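PDB 4US5: luciferase-like monooxygenase from Streptomyces bottropensis, which probably acts as a flavin-utilising monooxygenase of the bacterial luciferase family, inserting one atom of molecular oxygen into an organic substrate. Local coordinates for residues 118-121 against 122-126. Sequence-based numbering, arbitrary orientation.
Sequences PVFA and ALRDD
Pro-118, Val-119, Phe-120 and Ala-121 offer their carbonyls in turn to the amides of Ala-122, Leu-123, Arg-124 and Asp-125, four i to i+4 bonds that form the last turns of an alpha-helix, with Leu-123 N 2.9 Å from Val-119 O. Asp-125, with positive phi (57°), ends the helix. Asp-125 N still bonds Ala-121 O at 3.0 Å, and the same oxygen accepts a water 2.8 Å away, which in turn weakly receives Asp-126 N, so Ala-121 O is gripped twice, by Asp-125 N and by the water; Asp-126 itself is poorly ordered. On one flank Phe-120 and Arg-124 run side by side. The ring, with CG anti to its own N (chi1 179°), leans along the helix until Phe-120 CE1 stands 3.3 Å from Arg-124 CG, an oblique approach through the aliphatic part of the arginine. The bend at chi2 brings Arg-124 CD to 3.8 Å from Phe-120 CZ, and the further bend at chi3 turns the guanidinium, whose plane lies 49° from that of the ring. Replacing Phe-120 with alanine would probably leave the arginine methylenes without their apolar neighbour and its bent chain more free to turn. On the buried side Val-119 CG1 meets Leu-123 CD1 at 3.7 Å, an apolar contact. Helix 117-124 follows strand 105-110 of the parallel TIM-barrel sheet and lies at the periphery of the chain. Val-119 packs on Ala-50, while Phe-120 and Leu-123 touch Leu-84; the second subunit adds Phe-156 against Val-119, Ser-86 hydrogen-bonded to Ala-122 O, and Arg-140 in a salt bridge with Asp-125, placing this helix end in the dimer interface.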
loop_
_atom_site.group_PDB
_atom_site.type_symbol
_atom_site.label_atom_id
_atom_site.label_comp_id
_atom_site.label_asym_id
_atom_site.label_seq_id
_atom_site.Cartn_x
_atom_site.Cartn_y
_atom_site.Cartn_z
ATOM N N PRO B 118 1.436 21.030 11.384
ATOM C CA PRO B 118 1.533 21.332 9.959
ATOM C C PRO B 118 1.465 20.071 9.082
ATOM O O PRO B 118 0.924 20.100 7.961
ATOM C CB PRO B 118 2.897 22.016 9.833
ATOM C CG PRO B 118 3.248 22.457 11.221
ATOM C CD PRO B 118 2.634 21.449 12.128
ATOM N N VAL B 119 2.036 18.981 9.584
ATOM C CA VAL B 119 2.028 17.724 8.865
ATOM C C VAL B 119 0.618 17.176 8.814
ATOM O O VAL B 119 0.145 16.782 7.762
ATOM C CB VAL B 119 2.996 16.715 9.511
ATOM C CG1 VAL B 119 2.892 15.362 8.831
ATOM C CG2 VAL B 119 4.397 17.235 9.419
ATOM N N PHE B 120 -0.051 17.158 9.967
ATOM C CA PHE B 120 -1.443 16.744 10.061
ATOM C C PHE B 120 -2.293 17.524 9.060
ATOM O O PHE B 120 -3.126 16.954 8.360
ATOM C CB PHE B 120 -1.962 16.942 11.508
ATOM C CG PHE B 120 -3.423 16.548 11.709
ATOM C CD1 PHE B 120 -4.463 17.396 11.296
ATOM C CD2 PHE B 120 -3.764 15.335 12.317
ATOM C CE1 PHE B 120 -5.786 17.037 11.462
ATOM C CE2 PHE B 120 -5.101 14.981 12.506
ATOM C CZ PHE B 120 -6.110 15.834 12.066
ATOM N N ALA B 121 -2.120 18.847 9.030
ATOM C CA ALA B 121 -2.929 19.693 8.151
ATOM C C ALA B 121 -2.697 19.325 6.677
ATOM O O ALA B 121 -3.643 19.217 5.905
ATOM C CB ALA B 121 -2.585 21.167 8.394
ATOM N N ALA B 122 -1.429 19.102 6.306
ATOM C CA ALA B 122 -1.068 18.677 4.944
ATOM C C ALA B 122 -1.628 17.266 4.577
ATOM O O ALA B 122 -2.014 17.024 3.439
ATOM C CB ALA B 122 0.441 18.711 4.775
ATOM N N LEU B 123 -1.652 16.350 5.548
ATOM C CA LEU B 123 -2.165 14.997 5.273
ATOM C C LEU B 123 -3.669 15.050 5.118
ATOM O O LEU B 123 -4.239 14.353 4.263
ATOM C CB LEU B 123 -1.770 14.029 6.375
ATOM C CG LEU B 123 -0.269 13.695 6.396
ATOM C CD1 LEU B 123 0.167 13.166 7.747
ATOM C CD2 LEU B 123 0.066 12.697 5.279
ATOM N N ARG B 124 -4.313 15.912 5.902
ATOM C CA ARG B 124 -5.759 16.067 5.818
ATOM C C ARG B 124 -6.220 16.708 4.547
ATOM O O ARG B 124 -7.259 16.321 3.996
ATOM C CB ARG B 124 -6.258 16.919 6.973
ATOM C CG ARG B 124 -6.137 16.245 8.324
ATOM C CD ARG B 124 -7.170 15.149 8.499
ATOM N NE ARG B 124 -8.541 15.598 8.230
ATOM C CZ ARG B 124 -9.488 14.847 7.664
ATOM N NH1 ARG B 124 -9.233 13.598 7.296
ATOM N NH2 ARG B 124 -10.699 15.353 7.461
ATOM N N ASP B 125 -5.510 17.744 4.128
ATOM C CA ASP B 125 -5.787 18.404 2.858
ATOM C C ASP B 125 -7.253 18.884 2.861
ATOM O O ASP B 125 -8.064 18.443 2.024
ATOM C CB ASP B 125 -5.538 17.411 1.727
ATOM C CG ASP B 125 -5.634 18.043 0.357
ATOM O OD1 ASP B 125 -5.047 19.124 0.161
ATOM O OD2 ASP B 125 -6.283 17.438 -0.531
ATOM N N ASP B 126 -7.568 19.799 3.793
ATOM C CA ASP B 126 -8.932 19.940 4.389
ATOM C C ASP B 126 -9.312 18.738 5.305
ATOM O O ASP B 126 -10.483 18.346 5.460
ATOM C CB ASP B 126 -9.973 20.200 3.314
ATOM C CG ASP B 126 -10.051 21.653 2.938
ATOM O OD1 ASP B 126 -8.994 22.327 3.027
ATOM O OD2 ASP B 126 -11.162 22.127 2.578
HETATM O O HOH W 1 -6.164 20.385 5.967
#